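Local coordinates for B12-binding domain-containing protein (PDB 6WTF) that probably methylates C2 of the tryptophan indole, using cobalamin, a [4Fe-4S] cluster and S-adenosyl-L-methionine, at residues A[72-77]-A[410-415]; A[332-337]-A[374-379]; A[435-440]-A[473-478]. All blocks are in the same frame, centred on the assembly; numbering follows the deposited sequence.

Contact 1 (A[72-77]-A[410-415]). With SA8 (S-5'-azamethionine-5'-deoxyadenosine), chain E.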
loop_
_atom_site.group_PDB
_atom_site.type_symbol
_atom_site.label_atom_id
_atom_site.label_comp_id
_atom_site.label_asym_id
_atom_site.label_seq_id
_atom_site.Cartn_x
_atom_site.Cartn_y
_atom_site.Cartn_z
ATOM N N ASP A 72 7.226 0.660 6.587
ATOM C CA ASP A 72 8.273 1.608 6.239
ATOM C C ASP A 72 7.919 2.185 4.871
ATOM O O ASP A 72 6.864 1.883 4.308
ATOM C CB ASP A 72 9.656 0.945 6.255
ATOM C CG ASP A 72 9.764 -0.213 5.282
ATOM O OD1 ASP A 72 9.029 -1.213 5.448
ATOM O OD2 ASP A 72 10.579 -0.112 4.337
ATOM N N THR A 73 8.802 3.032 4.340
ATOM C CA THR A 73 8.546 3.605 3.023
ATOM C C THR A 73 8.704 2.598 1.893
ATOM O O THR A 73 8.245 2.876 0.780
ATOM C CB THR A 73 9.472 4.792 2.758
ATOM O OG1 THR A 73 10.835 4.399 2.968
ATOM C CG2 THR A 73 9.130 5.950 3.675
ATOM N N VAL A 74 9.325 1.447 2.156
ATOM C CA VAL A 74 9.608 0.425 1.149
ATOM C C VAL A 74 10.384 1.056 -0.002
ATOM O O VAL A 74 10.044 0.890 -1.177
ATOM C CB VAL A 74 8.315 -0.271 0.683
ATOM C CG1 VAL A 74 8.628 -1.512 -0.165
ATOM C CG2 VAL A 74 7.495 -0.673 1.894
ATOM N N TYR A 75 11.434 1.795 0.339
ATOM C CA TYR A 75 12.344 2.391 -0.632
ATOM C C TYR A 75 13.758 1.985 -0.231
ATOM O O TYR A 75 14.280 2.459 0.784
ATOM C CB TYR A 75 12.187 3.912 -0.683
ATOM C CG TYR A 75 12.711 4.524 -1.964
ATOM C CD1 TYR A 75 12.075 4.295 -3.176
ATOM C CD2 TYR A 75 13.846 5.323 -1.961
ATOM C CE1 TYR A 75 12.555 4.842 -4.355
ATOM C CE2 TYR A 75 14.330 5.881 -3.127
ATOM C CZ TYR A 75 13.682 5.637 -4.323
ATOM O OH TYR A 75 14.161 6.192 -5.489
ATOM N N ALA A 76 14.371 1.112 -1.036
ATOM C CA ALA A 76 15.583 0.413 -0.615
ATOM C C ALA A 76 16.697 1.375 -0.209
ATOM O O ALA A 76 17.466 1.082 0.711
ATOM C CB ALA A 76 16.061 -0.516 -1.732
ATOM N N PHE A 77 16.819 2.515 -0.891
ATOM C CA PHE A 77 17.890 3.448 -0.560
ATOM C C PHE A 77 17.606 4.267 0.688
ATOM O O PHE A 77 18.532 4.879 1.231
ATOM C CB PHE A 77 18.170 4.397 -1.728
ATOM C CG PHE A 77 18.994 3.778 -2.817
ATOM C CD1 PHE A 77 20.226 3.212 -2.527
ATOM C CD2 PHE A 77 18.546 3.769 -4.121
ATOM C CE1 PHE A 77 20.991 2.639 -3.520
ATOM C CE2 PHE A 77 19.305 3.202 -5.120
ATOM C CZ PHE A 77 20.530 2.636 -4.820
ATOM N N GLY A 410 16.606 -1.435 -6.225
ATOM C CA GLY A 410 16.754 -2.146 -4.973
ATOM C C GLY A 410 15.424 -2.656 -4.447
ATOM O O GLY A 410 14.372 -2.020 -4.602
ATOM N N LEU A 411 15.480 -3.801 -3.773
ATOM C CA LEU A 411 14.291 -4.509 -3.324
ATOM C C LEU A 411 14.295 -4.619 -1.806
ATOM O O LEU A 411 15.285 -5.063 -1.213
ATOM C CB LEU A 411 14.230 -5.906 -3.942
ATOM C CG LEU A 411 13.085 -6.766 -3.417
ATOM C CD1 LEU A 411 11.769 -6.280 -4.006
ATOM C CD2 LEU A 411 13.318 -8.245 -3.716
ATOM N N ARG A 412 13.186 -4.225 -1.183
ATOM C CA ARG A 412 12.997 -4.452 0.242
ATOM C C ARG A 412 12.456 -5.860 0.467
ATOM O O ARG A 412 11.485 -6.270 -0.175
ATOM C CB ARG A 412 12.046 -3.410 0.829
ATOM C CG ARG A 412 12.724 -2.093 1.167
ATOM C CD ARG A 412 13.232 -2.120 2.595
ATOM N NE ARG A 412 12.131 -2.229 3.545
ATOM C CZ ARG A 412 11.957 -3.252 4.374
ATOM N NH1 ARG A 412 12.819 -4.267 4.380
ATOM N NH2 ARG A 412 10.923 -3.261 5.199
ATOM N N LEU A 413 13.083 -6.599 1.377
ATOM C CA LEU A 413 12.702 -7.981 1.638
ATOM C C LEU A 413 11.681 -8.057 2.764
ATOM O O LEU A 413 11.736 -7.282 3.720
ATOM C CB LEU A 413 13.928 -8.819 1.991
ATOM C CG LEU A 413 14.936 -9.005 0.856
ATOM C CD1 LEU A 413 16.070 -9.883 1.327
ATOM C CD2 LEU A 413 14.263 -9.591 -0.375
ATOM N N PHE A 414 10.740 -8.989 2.628
ATOM C CA PHE A 414 9.664 -9.206 3.584
ATOM C C PHE A 414 9.464 -10.702 3.767
ATOM O O PHE A 414 9.704 -11.479 2.834
ATOM C CB PHE A 414 8.354 -8.551 3.116
ATOM C CG PHE A 414 8.340 -7.062 3.277
ATOM C CD1 PHE A 414 8.747 -6.233 2.241
ATOM C CD2 PHE A 414 7.923 -6.489 4.461
ATOM C CE1 PHE A 414 8.737 -4.852 2.391
ATOM C CE2 PHE A 414 7.906 -5.114 4.621
ATOM C CZ PHE A 414 8.318 -4.294 3.588
ATOM N N PRO A 415 9.005 -11.134 4.946
ATOM C CA PRO A 415 8.988 -12.576 5.241
ATOM C C PRO A 415 8.109 -13.395 4.314
ATOM O O PRO A 415 8.424 -14.563 4.055
ATOM C CB PRO A 415 8.483 -12.633 6.691
ATOM C CG PRO A 415 7.794 -11.348 6.915
ATOM C CD PRO A 415 8.537 -10.338 6.094
HETATM N N SA8 E . -0.563 -3.059 -6.096
HETATM C CA SA8 E . 0.843 -2.766 -6.427
HETATM C C SA8 E . 1.478 -1.923 -5.329
HETATM O O SA8 E . 2.734 -2.195 -5.159
HETATM O OXT SA8 E . 0.860 -1.089 -4.684
HETATM C CB SA8 E . 0.982 -2.048 -7.808
HETATM C CG SA8 E . 2.327 -2.322 -8.467
HETATM N ND SA8 E . 3.437 -1.568 -7.878
HETATM C CE SA8 E . 3.200 -0.125 -7.992
HETATM C "C5'" SA8 E . 4.726 -2.000 -8.409
HETATM C "C4'" SA8 E . 5.894 -1.195 -7.871
HETATM O "O4'" SA8 E . 5.877 -1.211 -6.428
HETATM C "C3'" SA8 E . 7.247 -1.795 -8.222
HETATM O "O3'" SA8 E . 7.650 -1.426 -9.536
HETATM C "C2'" SA8 E . 8.151 -1.181 -7.149
HETATM O "O2'" SA8 E . 8.591 0.119 -7.526
HETATM C "C1'" SA8 E . 7.204 -1.096 -5.938
HETATM N N9 SA8 E . 7.419 -2.131 -4.931
HETATM C C8 SA8 E . 6.527 -3.084 -4.513
HETATM N N7 SA8 E . 7.005 -3.902 -3.605
HETATM C C5 SA8 E . 8.304 -3.454 -3.410
HETATM C C6 SA8 E . 9.345 -3.891 -2.565
HETATM N N6 SA8 E . 9.255 -4.957 -1.759
HETATM N N1 SA8 E . 10.506 -3.199 -2.592
HETATM C C2 SA8 E . 10.615 -2.155 -3.419
HETATM N N3 SA8 E . 9.710 -1.663 -4.268
HETATM C C4 SA8 E . 8.569 -2.359 -4.216
HETATM O O HOH W 1 13.460 0.562 -3.625
#

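Contact 2 (A[332-337]-A[374-379]). With TRP (tryptophan), chain F; SA8 (S-5'-azamethionine-5'-deoxyadenosine), chain E.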
loop_
_atom_site.group_PDB
_atom_site.type_symbol
_atom_site.label_atom_id
_atom_site.label_comp_id
_atom_site.label_asym_id
_atom_site.label_seq_id
_atom_site.Cartn_x
_atom_site.Cartn_y
_atom_site.Cartn_z
ATOM N N VAL A 332 1.079 1.357 -14.599
ATOM C CA VAL A 332 1.303 -0.029 -14.998
ATOM C C VAL A 332 2.646 -0.492 -14.441
ATOM O O VAL A 332 3.689 0.125 -14.699
ATOM C CB VAL A 332 1.233 -0.206 -16.525
ATOM C CG1 VAL A 332 2.213 0.717 -17.242
ATOM C CG2 VAL A 332 1.487 -1.660 -16.896
ATOM N N GLY A 333 2.615 -1.578 -13.676
ATOM C CA GLY A 333 3.828 -2.145 -13.124
ATOM C C GLY A 333 4.511 -3.093 -14.088
ATOM O O GLY A 333 4.588 -4.300 -13.836
ATOM N N SER A 334 5.005 -2.554 -15.203
ATOM C CA SER A 334 5.728 -3.380 -16.163
ATOM C C SER A 334 6.992 -3.953 -15.536
ATOM O O SER A 334 7.366 -5.101 -15.808
ATOM C CB SER A 334 6.059 -2.563 -17.408
ATOM O OG SER A 334 4.881 -2.014 -17.973
ATOM N N ASP A 335 7.666 -3.155 -14.707
ATOM C CA ASP A 335 8.755 -3.586 -13.834
ATOM C C ASP A 335 10.043 -3.943 -14.576
ATOM O O ASP A 335 11.129 -3.609 -14.092
ATOM C CB ASP A 335 8.281 -4.744 -12.949
ATOM C CG ASP A 335 7.234 -4.298 -11.935
ATOM O OD1 ASP A 335 7.227 -3.095 -11.594
ATOM O OD2 ASP A 335 6.415 -5.128 -11.486
ATOM N N HIS A 336 9.954 -4.601 -15.735
ATOM C CA HIS A 336 11.149 -4.900 -16.525
ATOM C C HIS A 336 10.733 -5.375 -17.910
ATOM O O HIS A 336 9.552 -5.599 -18.180
ATOM C CB HIS A 336 12.039 -5.955 -15.845
ATOM C CG HIS A 336 13.501 -5.677 -15.991
ATOM N ND1 HIS A 336 14.178 -5.842 -17.180
ATOM C CD2 HIS A 336 14.413 -5.216 -15.101
ATOM C CE1 HIS A 336 15.443 -5.501 -17.015
ATOM N NE2 HIS A 336 15.612 -5.118 -15.761
ATOM N N ILE A 337 11.734 -5.570 -18.776
ATOM C CA ILE A 337 11.517 -6.061 -20.135
ATOM C C ILE A 337 12.208 -7.408 -20.366
ATOM O O ILE A 337 11.701 -8.254 -21.112
ATOM C CB ILE A 337 11.981 -5.007 -21.162
ATOM C CG1 ILE A 337 11.681 -5.470 -22.585
ATOM C CG2 ILE A 337 13.464 -4.699 -21.001
ATOM C CD1 ILE A 337 11.835 -4.388 -23.618
ATOM N N THR A 374 -0.239 7.975 -18.445
ATOM C CA THR A 374 0.376 6.700 -18.110
ATOM C C THR A 374 1.625 6.907 -17.271
ATOM O O THR A 374 2.418 7.820 -17.522
ATOM C CB THR A 374 0.740 5.898 -19.369
ATOM O OG1 THR A 374 1.364 6.762 -20.331
ATOM C CG2 THR A 374 -0.495 5.253 -19.968
ATOM N N MET A 375 1.794 6.053 -16.273
ATOM C CA MET A 375 3.063 5.913 -15.578
ATOM C C MET A 375 3.508 4.465 -15.675
ATOM O O MET A 375 2.735 3.552 -15.362
ATOM C CB MET A 375 2.975 6.333 -14.113
ATOM C CG MET A 375 4.311 6.160 -13.403
ATOM S SD MET A 375 4.292 6.707 -11.702
ATOM C CE MET A 375 5.950 6.268 -11.185
ATOM N N VAL A 376 4.744 4.259 -16.116
ATOM C CA VAL A 376 5.320 2.931 -16.283
ATOM C C VAL A 376 6.362 2.737 -15.191
ATOM O O VAL A 376 7.286 3.551 -15.054
ATOM C CB VAL A 376 5.934 2.754 -17.680
ATOM C CG1 VAL A 376 6.580 1.380 -17.813
ATOM C CG2 VAL A 376 4.875 2.959 -18.748
ATOM N N GLU A 377 6.199 1.672 -14.405
ATOM C CA GLU A 377 7.108 1.354 -13.307
ATOM C C GLU A 377 8.234 0.448 -13.785
ATOM O O GLU A 377 8.015 -0.477 -14.572
ATOM C CB GLU A 377 6.367 0.658 -12.160
ATOM C CG GLU A 377 5.178 1.419 -11.581
ATOM C CD GLU A 377 5.564 2.365 -10.454
ATOM O OE1 GLU A 377 6.772 2.628 -10.277
ATOM O OE2 GLU A 377 4.654 2.853 -9.748
ATOM N N ALA A 378 9.443 0.717 -13.296
ATOM C CA ALA A 378 10.593 -0.158 -13.492
ATOM C C ALA A 378 11.273 -0.379 -12.148
ATOM O O ALA A 378 11.547 0.586 -11.426
ATOM C CB ALA A 378 11.584 0.439 -14.494
ATOM N N LEU A 379 11.539 -1.643 -11.809
ATOM C CA LEU A 379 12.190 -2.001 -10.549
ATOM C C LEU A 379 13.511 -2.693 -10.865
ATOM O O LEU A 379 13.524 -3.794 -11.426
ATOM C CB LEU A 379 11.296 -2.890 -9.685
ATOM C CG LEU A 379 11.889 -3.273 -8.324
ATOM C CD1 LEU A 379 12.305 -2.029 -7.543
ATOM C CD2 LEU A 379 10.897 -4.100 -7.502
HETATM N N TRP F . 5.236 4.188 -7.571
HETATM C CA TRP F . 3.975 4.091 -6.842
HETATM C C TRP F . 2.888 4.870 -7.570
HETATM O O TRP F . 1.699 4.720 -7.283
HETATM C CB TRP F . 4.129 4.609 -5.406
HETATM C CG TRP F . 5.310 4.027 -4.682
HETATM C CD1 TRP F . 6.503 4.639 -4.445
HETATM C CD2 TRP F . 5.409 2.717 -4.105
HETATM N NE1 TRP F . 7.341 3.795 -3.757
HETATM C CE2 TRP F . 6.695 2.608 -3.537
HETATM C CE3 TRP F . 4.537 1.628 -4.016
HETATM C CZ2 TRP F . 7.133 1.453 -2.891
HETATM C CZ3 TRP F . 4.975 0.478 -3.368
HETATM C CH2 TRP F . 6.261 0.403 -2.814
HETATM O OXT TRP F . 3.190 5.669 -8.462
HETATM N N SA8 E . -0.563 -3.059 -6.096
HETATM C CA SA8 E . 0.843 -2.766 -6.427
HETATM C C SA8 E . 1.478 -1.923 -5.329
HETATM O O SA8 E . 2.734 -2.195 -5.159
HETATM O OXT SA8 E . 0.860 -1.089 -4.684
HETATM C CB SA8 E . 0.982 -2.048 -7.808
HETATM C CG SA8 E . 2.327 -2.322 -8.467
HETATM N ND SA8 E . 3.437 -1.568 -7.878
HETATM C CE SA8 E . 3.200 -0.125 -7.992
HETATM C "C5'" SA8 E . 4.726 -2.000 -8.409
HETATM C "C4'" SA8 E . 5.894 -1.195 -7.871
HETATM O "O4'" SA8 E . 5.877 -1.211 -6.428
HETATM C "C3'" SA8 E . 7.247 -1.795 -8.222
HETATM O "O3'" SA8 E . 7.650 -1.426 -9.536
HETATM C "C2'" SA8 E . 8.151 -1.181 -7.149
HETATM O "O2'" SA8 E . 8.591 0.119 -7.526
HETATM C "C1'" SA8 E . 7.204 -1.096 -5.938
HETATM N N9 SA8 E . 7.419 -2.131 -4.931
HETATM C C8 SA8 E . 6.527 -3.084 -4.513
HETATM N N7 SA8 E . 7.005 -3.902 -3.605
HETATM C C5 SA8 E . 8.304 -3.454 -3.410
HETATM C C6 SA8 E . 9.345 -3.891 -2.565
HETATM N N6 SA8 E . 9.255 -4.957 -1.759
HETATM N N1 SA8 E . 10.506 -3.199 -2.592
HETATM C C2 SA8 E . 10.615 -2.155 -3.419
HETATM N N3 SA8 E . 9.710 -1.663 -4.268
HETATM C C4 SA8 E . 8.569 -2.359 -4.216
#

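Contact 3 (A[435-440]-A[473-478])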
loop_
_atom_site.group_PDB
_atom_site.type_symbol
_atom_site.label_atom_id
_atom_site.label_comp_id
_atom_site.label_asym_id
_atom_site.label_seq_id
_atom_site.Cartn_x
_atom_site.Cartn_y
_atom_site.Cartn_z
ATOM N N GLY A 435 24.022 -10.260 -2.188
ATOM C CA GLY A 435 23.036 -9.236 -2.455
ATOM C C GLY A 435 22.316 -8.698 -1.234
ATOM O O GLY A 435 21.631 -7.674 -1.343
ATOM N N LEU A 436 22.446 -9.353 -0.082
ATOM C CA LEU A 436 21.808 -8.874 1.137
ATOM C C LEU A 436 22.407 -7.536 1.548
ATOM O O LEU A 436 23.623 -7.347 1.508
ATOM C CB LEU A 436 21.981 -9.899 2.256
ATOM C CG LEU A 436 20.749 -10.254 3.085
ATOM C CD1 LEU A 436 19.533 -10.345 2.195
ATOM C CD2 LEU A 436 20.966 -11.569 3.807
ATOM N N GLN A 437 21.547 -6.592 1.918
ATOM C CA GLN A 437 22.029 -5.274 2.293
ATOM C C GLN A 437 21.136 -4.684 3.374
ATOM O O GLN A 437 19.939 -4.985 3.455
ATOM C CB GLN A 437 22.092 -4.348 1.070
ATOM C CG GLN A 437 22.809 -3.024 1.298
ATOM C CD GLN A 437 21.878 -1.949 1.852
ATOM O OE1 GLN A 437 20.663 -2.120 1.871
ATOM N NE2 GLN A 437 22.449 -0.838 2.290
ATOM N N SER A 438 21.743 -3.847 4.211
ATOM C CA SER A 438 21.006 -2.991 5.125
ATOM C C SER A 438 21.909 -1.833 5.524
ATOM O O SER A 438 23.100 -2.028 5.771
ATOM C CB SER A 438 20.535 -3.752 6.366
ATOM O OG SER A 438 19.644 -2.953 7.119
ATOM N N ASN A 439 21.340 -0.628 5.560
ATOM C CA ASN A 439 22.136 0.550 5.886
ATOM C C ASN A 439 22.580 0.568 7.346
ATOM O O ASN A 439 23.497 1.319 7.690
ATOM C CB ASN A 439 21.351 1.828 5.573
ATOM C CG ASN A 439 20.957 1.936 4.107
ATOM O OD1 ASN A 439 21.634 1.407 3.223
ATOM N ND2 ASN A 439 19.868 2.649 3.844
ATOM N N THR A 440 21.950 -0.230 8.212
ATOM C CA THR A 440 22.281 -0.260 9.633
ATOM C C THR A 440 22.831 -1.614 10.076
ATOM O O THR A 440 22.755 -1.944 11.262
ATOM C CB THR A 440 21.064 0.106 10.483
ATOM O OG1 THR A 440 19.967 -0.752 10.142
ATOM C CG2 THR A 440 20.658 1.555 10.255
ATOM N N LEU A 473 16.505 -2.886 8.244
ATOM C CA LEU A 473 15.553 -3.195 7.184
ATOM C C LEU A 473 16.314 -3.855 6.040
ATOM O O LEU A 473 17.144 -3.216 5.386
ATOM C CB LEU A 473 14.830 -1.926 6.740
ATOM C CG LEU A 473 13.669 -1.450 7.628
ATOM C CD1 LEU A 473 14.138 -1.032 9.014
ATOM C CD2 LEU A 473 12.907 -0.313 6.973
ATOM N N VAL A 474 16.045 -5.136 5.812
ATOM C CA VAL A 474 16.859 -5.951 4.919
ATOM C C VAL A 474 16.451 -5.698 3.474
ATOM O O VAL A 474 15.262 -5.729 3.137
ATOM C CB VAL A 474 16.731 -7.440 5.278
ATOM C CG1 VAL A 474 17.536 -8.274 4.311
ATOM C CG2 VAL A 474 17.191 -7.682 6.709
ATOM N N CYS A 475 17.439 -5.446 2.617
ATOM C CA CYS A 475 17.221 -5.247 1.194
ATOM C C CYS A 475 18.040 -6.237 0.373
ATOM O O CYS A 475 18.988 -6.862 0.860
ATOM C CB CYS A 475 17.571 -3.812 0.774
ATOM S SG CYS A 475 16.578 -2.553 1.607
ATOM N N TYR A 476 17.653 -6.379 -0.892
ATOM C CA TYR A 476 18.437 -7.115 -1.873
ATOM C C TYR A 476 18.818 -6.174 -3.007
ATOM O O TYR A 476 17.972 -5.428 -3.514
ATOM C CB TYR A 476 17.676 -8.329 -2.414
ATOM C CG TYR A 476 18.436 -9.095 -3.477
ATOM C CD1 TYR A 476 19.339 -10.095 -3.134
ATOM C CD2 TYR A 476 18.249 -8.818 -4.827
ATOM C CE1 TYR A 476 20.034 -10.797 -4.108
ATOM C CE2 TYR A 476 18.939 -9.508 -5.806
ATOM C CZ TYR A 476 19.828 -10.498 -5.443
ATOM O OH TYR A 476 20.514 -11.181 -6.421
ATOM N N PHE A 477 20.101 -6.187 -3.366
ATOM C CA PHE A 477 20.626 -5.517 -4.546
ATOM C C PHE A 477 21.432 -6.531 -5.337
ATOM O O PHE A 477 22.302 -7.205 -4.775
ATOM C CB PHE A 477 21.520 -4.333 -4.174
ATOM C CG PHE A 477 20.790 -3.171 -3.565
ATOM C CD1 PHE A 477 20.501 -3.149 -2.207
ATOM C CD2 PHE A 477 20.434 -2.077 -4.341
ATOM C CE1 PHE A 477 19.846 -2.071 -1.642
ATOM C CE2 PHE A 477 19.787 -0.995 -3.783
ATOM C CZ PHE A 477 19.489 -0.990 -2.431
ATOM N N SER A 478 21.148 -6.646 -6.623
ATOM C CA SER A 478 21.867 -7.595 -7.457
ATOM C C SER A 478 23.367 -7.339 -7.400
ATOM O O SER A 478 23.809 -6.223 -7.708
ATOM C CB SER A 478 21.393 -7.508 -8.900
ATOM O OG SER A 478 22.340 -8.128 -9.748
HETATM O O HOH W 2 17.982 -0.399 7.870
#

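Contact 1 (A[72-77]-A[410-415])
Asp72 and Arg412 reach for each other from opposite directions and meet in a two-pronged, side-on salt bridge: Arg412 NE lies 2.7 Å from Asp72 OD2, and Arg412 NH2 lies 2.8 Å from Asp72 OD1. Both oxygens sit near the guanidinium plane, yet the carboxylate is turned 54° from it, so NH2 comes to OD1 from above the carboxylate. Asp72 OD2 also accepts from Val74 N, an Asx turn, on the face opposite Arg412 NE. Arg412 CG lies 4.0 Å from Val74 CA; beyond it, bends at chi2 and chi3 turn the guanidinium toward Asp72. Phe414 CE1 stands over one face of the guanidinium, near its rim, while the ring's CZ edge turns to Asp72 OD1. Val74 CG1, opposite the backbone N (chi1 -169°), rests 3.5 Å from C6 of the SA8 adenine, whose N1 and N6 pair with Arg412 N and O. Ala76 CB packs on the Gly410 carbonyl carbon, and a water links Ala76 N to Gly410 O. Thr73 O bonds to the cobalamin. The buried charge pair thus pins a cobalamin-binding loop to the strand end that pairs with the adenine edge.

Contact 2 (A[332-337]-A[374-379])
Val332 N donates to Met375 O and Glu377 N to Val332 O in nearly straight backbone bonds, joining two parallel strands. Further on, Asp335 N reaches Glu377 O (2.7 Å) and Leu379 N bonds to Asp335 O. Between these pairs the register slips by one residue, a beta bulge with Gly333 at the centre of an inverse gamma turn. Such neighbouring parallel strands, with helix 357-369 in the connection, form a beta-alpha-beta unit of the radical SAM barrel, and their C-terminal ends line its ligand site. Apolar packing falls on the helix-covered face: Val332 CG1 and Val376 CG2 lie side by side, 3.8 Å apart, with Leu363 and Val364 of that helix against them. Two acidic side chains bind the ligands. Asp335 OD1 accepts from the SA8 ribose hydroxyl O3' at 2.7 Å, its OD2 being held by Lys346. Glu377 folds at chi2 (-88°), which carries OE2 into a 2.6 Å hydrogen bond with N of the bound tryptophan; Asn527 bonds to Glu377 OE1 and Asn331 to Glu377 OE2. Leu379 CD2 touches SA8 C2' at 4.0 Å, and Met375 SD approaches tryptophan OXT at 3.6 Å.

Contact 3 (A[435-440]-A[473-478])
Segments 435-440 and 473-478 run antiparallel as a short two-stranded ladder, Gln437 and Cys475 forming a hydrogen-bonded pair (Gln437 N to Cys475 O 2.8 Å, Cys475 N to Gln437 O 2.7 Å) and Leu436 facing Tyr476 in a non-hydrogen-bonded one. Phe477 N adds a third bond, to Gly435 O. Gly435 CA nestles 3.8 Å from Tyr476 CE1, where a side chain would collide with the ring. On the same face Leu436 CD1 meets Val474 CG1 at 3.6 Å, the two branches set aslant. On the other face Gln437 CG lies anti to the backbone N (chi1 -170°), and the chain bends at chi2, bringing OE1 to the edge of the Phe477 ring, 3.6 Å from CE1, with amide and ring almost perpendicular. Its NE2 donates in the amide plane to Asn439 OD1 at 2.6 Å, and OE1 accepts from Gln79. A leucine in its place would probably leave Asn439 OD1 without its amide donor and cost Gln79 NE2 one of its acceptors. Beyond the ladder, one water bridges Ser438 OG, Thr440 OG1 and Leu473 N. The 473-478 segment lies between 435-440 and strand 404-412, bonding through Val474 and Tyr476 to Leu413 and Leu411, so the antiparallel pair extends the barrel sheet; helix 418-427 covers Leu436 and Tyr476 with Ile423, while Trp495 stacks on Phe477.

From the N terminus, the loop 72-77 of the B12-binding domain comes first, and contact 1 closes only when strand 404-412 ends, 333 residues later. Contact 2 lies nested within that long loop, closing the much shorter connection between strands 327-335 and 373-380. Contact 3 follows in series, its segments separated by 32 residues that include helix 456-461. All three reach one sheet: strand 373-380 neighbours 404-412, which in turn neighbours 475-476. Leu379 of contact 2 packs on Gly410 and Leu411 of contact 1, and both contacts touch SA8. Contacts 1 and 3 adjoin, centres about 8 Å apart, whereas contacts 2 and 3 do not touch.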